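Local coordinates for MGS-MChE2 (Uncultured bacterium, PDB 5JD6), which probably hydrolyses ester bonds as a serine esterase of the alpha/beta hydrolase fold, at residues T12-G17 and Y47-E53; L98-K102 and D187-M191. One frame throughout, in Å; residues are numbered along the deposited sequence.

Both contacts belong to the alpha/beta hydrolase fold, but to different layers of it, with centres about 24 Å apart and nearest atoms about 11 Å apart. Contact 1 lies inside the central sheet, pairing strand 11-16 with strand 47-52; residues of strand 11-16 are mostly partly exposed, whereas most of strand 47-52 is buried. Contact 2, the more buried of the two, sets helix 92-103 against the loop that leads to strand 195-200. The chemistry follows the place: five main-chain hydrogen bonds and an ion pair at 12-17/47-53, but methyl and thioether packing with one long ion pair, and no hydrogen bond between segments, at 98-102/187-191.

Contact 1: residues T12-G17 and Y47-E53; sequences TYLEKG and YKVLIPE
Strands 12-16 and 47-52 run antiparallel, their short axes at 167°, joined by five backbone hydrogen bonds: Leu14-Ile51 and Lys16-Val49 are hydrogen-bonded pairs, each bonded both ways, and Glu53 N bonds Thr12 O.

On one face, Leu50 CD2 touches two side chains of the other strand, lying alongside them: Tyr13 CE2 at 3.8 Å and Glu15 CG at 3.7 Å; a branched apolar residue suits this place because its methyl can serve both. Tyr13 CB lies alongside Pro52, 3.5 Å from Pro52 CA, in a non-hydrogen-bonded pair, while its ring leads off to meet Phe76 edge-to-face and its hydroxyl bonds Lys80. With CG opposite the backbone N (chi1 -171°) and the chain straight beyond it, Glu15 crosses Lys48, bringing Glu15 OE2 to 3.5 Å from Lys48 NZ in a salt bridge. An alanine here, lacking CG and the carboxylate, would probably open a gap beside Leu50 CD2 and leave Lys48 NZ to its bond with Tyr82 OH. At position 17 glycine fits because, at phi 105°, a CB would run into Tyr47 O.

On the other face Leu14 CB lies 4.2 Å from Ile51 CB. Ile51 and Lys16 touch Ile39 of helix 36-41, and Val49 and Ile51 pack on Ile24. Strand 11-16 lies between strand 4-8, where Tyr13 bonds Lys6 through the backbone, and strand 47-52, whose parallel neighbour is strand 20-25.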
ATOM      1  N   THR A  12      12.719  -7.069   7.329  1.00 24.46           N
ATOM      2  CA  THR A  12      11.962  -8.314   7.341  1.00 25.75           C
ATOM      3  C   THR A  12      10.876  -8.240   6.272  1.00 26.11           C
ATOM      4  O   THR A  12      10.083  -7.298   6.257  1.00 28.16           O
ATOM      5  CB  THR A  12      11.326  -8.584   8.718  1.00 25.63           C
ATOM      6  OG1 THR A  12      12.350  -8.654   9.718  1.00 33.41           O
ATOM      7  CG2 THR A  12      10.546  -9.890   8.705  1.00 22.21           C
ATOM      8  N   TYR A  13      10.841  -9.221   5.376  1.00 22.09           N
ATOM      9  CA  TYR A  13       9.895  -9.177   4.264  1.00 18.40           C
ATOM     10  C   TYR A  13       9.599 -10.550   3.666  1.00 27.64           C
ATOM     11  O   TYR A  13      10.419 -11.465   3.740  1.00 19.76           O
ATOM     12  CB  TYR A  13      10.419  -8.243   3.168  1.00 27.32           C
ATOM     13  CG  TYR A  13      11.713  -8.694   2.524  1.00 19.76           C
ATOM     14  CD1 TYR A  13      12.935  -8.492   3.156  1.00 17.46           C
ATOM     15  CD2 TYR A  13      11.713  -9.309   1.280  1.00 17.45           C
ATOM     16  CE1 TYR A  13      14.118  -8.901   2.571  1.00 17.92           C
ATOM     17  CE2 TYR A  13      12.891  -9.719   0.686  1.00 18.01           C
ATOM     18  CZ  TYR A  13      14.091  -9.512   1.335  1.00 27.36           C
ATOM     19  OH  TYR A  13      15.269  -9.921   0.747  1.00 24.60           O
ATOM     20  N   LEU A  14       8.412 -10.684   3.081  1.00 19.39           N
ATOM     21  CA  LEU A  14       8.067 -11.871   2.309  1.00 25.91           C
ATOM     22  C   LEU A  14       8.510 -11.694   0.865  1.00 23.06           C
ATOM     23  O   LEU A  14       8.425 -10.599   0.309  1.00 23.58           O
ATOM     24  CB  LEU A  14       6.564 -12.156   2.356  1.00 27.58           C
ATOM     25  CG  LEU A  14       5.957 -12.702   3.648  1.00 39.12           C
ATOM     26  CD1 LEU A  14       4.530 -13.166   3.397  1.00 43.03           C
ATOM     27  CD2 LEU A  14       6.796 -13.833   4.217  1.00 42.10           C
ATOM     28  N   GLU A  15       8.976 -12.779   0.258  1.00 28.11           N
ATOM     29  CA  GLU A  15       9.450 -12.732  -1.116  1.00 32.41           C
ATOM     30  C   GLU A  15       8.982 -13.962  -1.884  1.00 36.26           C
ATOM     31  O   GLU A  15       9.140 -15.091  -1.423  1.00 31.13           O
ATOM     32  CB  GLU A  15      10.976 -12.625  -1.149  1.00 37.37           C
ATOM     33  CG  GLU A  15      11.564 -12.353  -2.523  1.00 47.42           C
ATOM     34  CD  GLU A  15      13.061 -12.097  -2.470  1.00 66.68           C
ATOM     35  OE1 GLU A  15      13.599 -11.939  -1.355  1.00 79.20           O
ATOM     36  OE2 GLU A  15      13.702 -12.056  -3.539  1.00 65.98           O
ATOM     37  N   LYS A  16       8.390 -13.731  -3.050  1.00 37.02           N
ATOM     38  CA  LYS A  16       7.944 -14.814  -3.915  1.00 28.67           C
ATOM     39  C   LYS A  16       7.861 -14.316  -5.349  1.00 25.25           C
ATOM     40  O   LYS A  16       7.336 -13.233  -5.606  1.00 29.09           O
ATOM     41  CB  LYS A  16       6.587 -15.356  -3.458  1.00 27.02           C
ATOM     42  CG  LYS A  16       6.170 -16.651  -4.146  1.00 28.82           C
ATOM     43  CD  LYS A  16       4.741 -17.021  -3.788  1.00 47.51           C
ATOM     44  CE  LYS A  16       4.419 -18.463  -4.148  1.00 57.79           C
ATOM     45  NZ  LYS A  16       4.436 -18.694  -5.618  1.00 70.60           N
ATOM     46  N   GLY A  17       8.381 -15.107  -6.281  1.00 27.32           N
ATOM     47  CA  GLY A  17       8.392 -14.715  -7.677  1.00 32.13           C
ATOM     48  C   GLY A  17       9.774 -14.297  -8.123  1.00 28.23           C
ATOM     49  O   GLY A  17      10.700 -14.244  -7.316  1.00 27.53           O
ATOM     50  N   TYR A  47       5.918 -12.096 -12.069  1.00 41.63           N
ATOM     51  CA  TYR A  47       6.142 -10.949 -11.194  1.00 41.46           C
ATOM     52  C   TYR A  47       6.833 -11.336  -9.891  1.00 39.58           C
ATOM     53  O   TYR A  47       6.720 -12.468  -9.426  1.00 26.48           O
ATOM     54  CB  TYR A  47       4.819 -10.246 -10.886  1.00 37.20           C
ATOM     55  CG  TYR A  47       4.184  -9.600 -12.094  1.00 36.57           C
ATOM     56  CD1 TYR A  47       4.541  -8.318 -12.489  1.00 34.22           C
ATOM     57  CD2 TYR A  47       3.230 -10.276 -12.844  1.00 36.54           C
ATOM     58  CE1 TYR A  47       3.965  -7.725 -13.596  1.00 32.48           C
ATOM     59  CE2 TYR A  47       2.647  -9.690 -13.950  1.00 34.97           C
ATOM     60  CZ  TYR A  47       3.018  -8.417 -14.322  1.00 32.74           C
ATOM     61  OH  TYR A  47       2.439  -7.834 -15.425  1.00 44.53           O
ATOM     62  N   LYS A  48       7.550 -10.382  -9.311  1.00 36.98           N
ATOM     63  CA  LYS A  48       8.210 -10.586  -8.032  1.00 24.21           C
ATOM     64  C   LYS A  48       7.451  -9.843  -6.939  1.00 27.84           C
ATOM     65  O   LYS A  48       7.403  -8.614  -6.936  1.00 28.82           O
ATOM     66  CB  LYS A  48       9.659 -10.108  -8.101  1.00 34.42           C
ATOM     67  CG  LYS A  48      10.568 -10.651  -7.016  1.00 37.69           C
ATOM     68  CD  LYS A  48      11.994 -10.185  -7.257  1.00 58.01           C
ATOM     69  CE  LYS A  48      12.970 -10.853  -6.311  1.00 74.22           C
ATOM     70  NZ  LYS A  48      14.355 -10.330  -6.490  1.00 85.41           N
ATOM     71  N   VAL A  49       6.847 -10.587  -6.020  1.00 20.51           N
ATOM     72  CA  VAL A  49       6.057  -9.973  -4.960  1.00 25.21           C
ATOM     73  C   VAL A  49       6.866  -9.833  -3.673  1.00 25.41           C
ATOM     74  O   VAL A  49       7.371 -10.816  -3.132  1.00 28.28           O
ATOM     75  CB  VAL A  49       4.778 -10.778  -4.673  1.00 24.55           C
ATOM     76  CG1 VAL A  49       3.954 -10.094  -3.594  1.00 26.07           C
ATOM     77  CG2 VAL A  49       3.961 -10.937  -5.947  1.00 18.77           C
ATOM     78  N   LEU A  50       6.987  -8.599  -3.195  1.00 22.57           N
ATOM     79  CA  LEU A  50       7.739  -8.307  -1.980  1.00 25.39           C
ATOM     80  C   LEU A  50       6.858  -7.582  -0.973  1.00 25.97           C
ATOM     81  O   LEU A  50       6.273  -6.545  -1.285  1.00 29.42           O
ATOM     82  CB  LEU A  50       8.975  -7.463  -2.300  1.00 20.01           C
ATOM     83  CG  LEU A  50       9.997  -8.078  -3.257  1.00 22.46           C
ATOM     84  CD1 LEU A  50      10.457  -7.056  -4.283  1.00 29.44           C
ATOM     85  CD2 LEU A  50      11.183  -8.624  -2.485  1.00 24.73           C
ATOM     86  N   ILE A  51       6.758  -8.130   0.232  1.00 30.21           N
ATOM     87  CA  ILE A  51       5.956  -7.502   1.275  1.00 23.04           C
ATOM     88  C   ILE A  51       6.809  -7.176   2.495  1.00 21.41           C
ATOM     89  O   ILE A  51       6.964  -8.006   3.388  1.00 29.58           O
ATOM     90  CB  ILE A  51       4.776  -8.393   1.700  1.00 22.44           C
ATOM     91  CG1 ILE A  51       4.075  -8.974   0.471  1.00 20.06           C
ATOM     92  CG2 ILE A  51       3.796  -7.604   2.553  1.00 20.28           C
ATOM     93  CD1 ILE A  51       2.852  -9.788   0.801  1.00 19.67           C
ATOM     94  N   PRO A  52       7.371  -5.958   2.528  1.00 20.15           N
ATOM     95  CA  PRO A  52       8.218  -5.512   3.638  1.00 21.74           C
ATOM     96  C   PRO A  52       7.413  -5.108   4.864  1.00 28.13           C
ATOM     97  O   PRO A  52       6.323  -4.552   4.729  1.00 39.27           O
ATOM     98  CB  PRO A  52       8.948  -4.306   3.050  1.00 26.17           C
ATOM     99  CG  PRO A  52       7.986  -3.752   2.060  1.00 29.86           C
ATOM    100  CD  PRO A  52       7.272  -4.940   1.468  1.00 19.78           C
ATOM    101  N   GLU A  53       7.944  -5.392   6.049  1.00 30.36           N
ATOM    102  CA  GLU A  53       7.297  -4.960   7.279  1.00 36.78           C
ATOM    103  C   GLU A  53       7.834  -3.611   7.722  1.00 43.22           C
ATOM    104  O   GLU A  53       8.979  -3.493   8.158  1.00 55.91           O
ATOM    105  CB  GLU A  53       7.476  -6.002   8.383  1.00 41.51           C
ATOM    106  CG  GLU A  53       6.890  -7.339   8.000  1.00 59.62           C
ATOM    107  CD  GLU A  53       5.460  -7.201   7.513  1.00 81.69           C
ATOM    108  OE1 GLU A  53       4.628  -6.617   8.240  1.00 87.00           O
ATOM    109  OE2 GLU A  53       5.185  -7.641   6.379  1.00 85.79           O
TER

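Contact 2: residues L98-K102 and D187-M191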
ATOM      1  N   LEU A  98       1.714   6.451  -1.881  1.00 23.79           N
ATOM      2  CA  LEU A  98       1.458   7.737  -2.523  1.00 29.24           C
ATOM      3  C   LEU A  98       2.564   8.743  -2.229  1.00 30.03           C
ATOM      4  O   LEU A  98       3.103   9.369  -3.142  1.00 32.27           O
ATOM      5  CB  LEU A  98       0.111   8.302  -2.069  1.00 33.42           C
ATOM      6  CG  LEU A  98      -1.119   7.844  -2.850  1.00 35.42           C
ATOM      7  CD1 LEU A  98      -2.354   7.882  -1.968  1.00 37.14           C
ATOM      8  CD2 LEU A  98      -1.317   8.708  -4.087  1.00 28.73           C
ATOM      9  N   LEU A  99       2.900   8.894  -0.952  1.00 29.38           N
ATOM     10  CA  LEU A  99       3.928   9.841  -0.544  1.00 32.47           C
ATOM     11  C   LEU A  99       5.278   9.467  -1.142  1.00 34.71           C
ATOM     12  O   LEU A  99       6.049  10.336  -1.546  1.00 42.57           O
ATOM     13  CB  LEU A  99       4.026   9.912   0.980  1.00 37.82           C
ATOM     14  CG  LEU A  99       4.994  10.967   1.523  1.00 51.39           C
ATOM     15  CD1 LEU A  99       4.709  12.328   0.908  1.00 43.23           C
ATOM     16  CD2 LEU A  99       4.915  11.042   3.035  1.00 62.67           C
ATOM     17  N   ALA A 100       5.552   8.168  -1.207  1.00 31.93           N
ATOM     18  CA  ALA A 100       6.796   7.676  -1.786  1.00 28.56           C
ATOM     19  C   ALA A 100       6.878   8.002  -3.275  1.00 31.15           C
ATOM     20  O   ALA A 100       7.939   8.371  -3.778  1.00 36.48           O
ATOM     21  CB  ALA A 100       6.927   6.180  -1.565  1.00 21.27           C
ATOM     22  N   THR A 101       5.755   7.866  -3.973  1.00 32.03           N
ATOM     23  CA  THR A 101       5.692   8.197  -5.394  1.00 46.69           C
ATOM     24  C   THR A 101       5.856   9.700  -5.610  1.00 48.57           C
ATOM     25  O   THR A 101       6.377  10.138  -6.635  1.00 51.50           O
ATOM     26  CB  THR A 101       4.366   7.736  -6.028  1.00 57.58           C
ATOM     27  OG1 THR A 101       3.269   8.266  -5.278  1.00 86.77           O
ATOM     28  CG2 THR A 101       4.273   6.221  -6.030  1.00 39.47           C
ATOM     29  N   LYS A 102       5.404  10.484  -4.637  1.00 45.65           N
ATOM     30  CA  LYS A 102       5.567  11.931  -4.677  1.00 47.22           C
ATOM     31  C   LYS A 102       7.020  12.329  -4.429  1.00 45.09           C
ATOM     32  O   LYS A 102       7.576  13.170  -5.136  1.00 49.34           O
ATOM     33  CB  LYS A 102       4.660  12.601  -3.644  1.00 55.34           C
ATOM     34  CG  LYS A 102       4.988  14.062  -3.392  1.00 64.32           C
ATOM     35  CD  LYS A 102       4.345  14.555  -2.107  1.00 74.72           C
ATOM     36  CE  LYS A 102       5.018  15.823  -1.607  1.00 82.00           C
ATOM     37  NZ  LYS A 102       4.763  16.055  -0.158  1.00 83.19           N
ATOM     38  N   ASP A 187      -0.992  17.548  -3.824  1.00 67.98           N
ATOM     39  CA  ASP A 187       0.157  16.980  -4.526  1.00 68.40           C
ATOM     40  C   ASP A 187      -0.255  16.118  -5.716  1.00 62.18           C
ATOM     41  O   ASP A 187       0.507  15.950  -6.668  1.00 67.86           O
ATOM     42  CB  ASP A 187       1.010  16.152  -3.562  1.00 81.57           C
ATOM     43  CG  ASP A 187       1.474  16.950  -2.361  1.00100.07           C
ATOM     44  OD1 ASP A 187       2.472  17.691  -2.486  1.00107.80           O
ATOM     45  OD2 ASP A 187       0.840  16.835  -1.290  1.00107.59           O
ATOM     46  N   LEU A 188      -1.466  15.576  -5.652  1.00 58.23           N
ATOM     47  CA  LEU A 188      -1.988  14.695  -6.698  1.00 48.02           C
ATOM     48  C   LEU A 188      -2.059  15.258  -8.134  1.00 61.70           C
ATOM     49  O   LEU A 188      -1.710  14.534  -9.067  1.00 55.01           O
ATOM     50  CB  LEU A 188      -3.384  14.204  -6.301  1.00 46.97           C
ATOM     51  CG  LEU A 188      -3.486  13.299  -5.074  1.00 49.12           C
ATOM     52  CD1 LEU A 188      -4.926  12.873  -4.848  1.00 54.99           C
ATOM     53  CD2 LEU A 188      -2.575  12.088  -5.208  1.00 40.99           C
ATOM     54  N   PRO A 189      -2.518  16.521  -8.326  1.00 68.67           N
ATOM     55  CA  PRO A 189      -2.767  17.049  -9.679  1.00 73.87           C
ATOM     56  C   PRO A 189      -1.713  16.743 -10.748  1.00 72.32           C
ATOM     57  O   PRO A 189      -2.073  16.675 -11.922  1.00 83.26           O
ATOM     58  CB  PRO A 189      -2.856  18.570  -9.454  1.00 79.30           C
ATOM     59  CG  PRO A 189      -2.555  18.798  -7.998  1.00 81.47           C
ATOM     60  CD  PRO A 189      -2.903  17.523  -7.320  1.00 73.84           C
ATOM     61  N   LYS A 190      -0.451  16.564 -10.373  1.00 59.66           N
ATOM     62  CA  LYS A 190       0.517  16.074 -11.345  1.00 72.94           C
ATOM     63  C   LYS A 190       1.572  15.178 -10.690  1.00 70.02           C
ATOM     64  O   LYS A 190       2.765  15.487 -10.672  1.00 68.29           O
ATOM     65  CB  LYS A 190       1.172  17.240 -12.097  1.00 85.59           C
ATOM     66  CG  LYS A 190       2.096  16.815 -13.243  1.00 93.32           C
ATOM     67  CD  LYS A 190       2.545  18.003 -14.076  1.00103.46           C
ATOM     68  CE  LYS A 190       3.569  17.584 -15.113  1.00107.82           C
ATOM     69  NZ  LYS A 190       4.861  17.244 -14.454  1.00108.96           N
ATOM     70  N   MET A 191       1.106  14.069 -10.128  1.00 59.62           N
ATOM     71  CA  MET A 191       1.967  12.928  -9.866  1.00 54.87           C
ATOM     72  C   MET A 191       1.834  12.027 -11.089  1.00 58.96           C
ATOM     73  O   MET A 191       0.944  11.179 -11.161  1.00 64.05           O
ATOM     74  CB  MET A 191       1.577  12.211  -8.571  1.00 49.09           C
ATOM     75  CG  MET A 191       1.937  12.987  -7.306  1.00 47.65           C
ATOM     76  SD  MET A 191       1.055  12.435  -5.830  1.00 57.72           S
ATOM     77  CE  MET A 191       1.330  10.669  -5.908  1.00 37.03           C
TER
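Met191 and Leu98 meet through their ends, the methyl CE of Met191 standing 3.8 Å from Leu98 CD2 with the two side chains at about a right angle. A bend at the last torsion of Met191 (chi3 50°) turns CE toward the helix, where it also lies 3.5 Å from the carbonyl oxygen Leu98 O. Met191 CE comes closer still to Thr101 OG1, at 3.2 Å, these side chains too crossing at about a right angle. An unbranched, flexible thioether suits this place, since it can reach from the loop to the helix surface. Met191 SD faces Lys102 CB at 4.2 Å. The same Leu98 methyl, CD2, touches Leu188 CD2 at 3.8 Å, so one leucine branch serves two residues of the loop.

At the more open side, Lys102 stretches its chain across the Asp187 carboxylate. Lys102 CE comes to 3.3 Å from Asp187 OD1, whereas Lys102 NZ remains 3.7 Å from Asp187 OD1, a long salt bridge. Lysine suits a partly exposed helix position here: its methylenes can cross the Asp187 side chain while the amine stays near the acid.

The next shell holds these groups in place. Met191 N bonds Leu188 O at 3.0 Å, turning the loop so that Leu188 and Met191 both reach Leu98. Thr101 OG1 bonds Ala97 O, keeping this hydroxyl satisfied in a buried place. Farther out, Phe214 of helix 208-217 touches both Leu98 and Leu188, Leu218 lies against Leu188 and Met191, and Leu111 of strand 108-113 packs on Leu98 and Thr101.

Helix 92-103 follows the probable nucleophile elbow at Ser91, as is characteristic of alpha/beta hydrolases; the contact joins the later part of that helix to the loop entering strand 195-200.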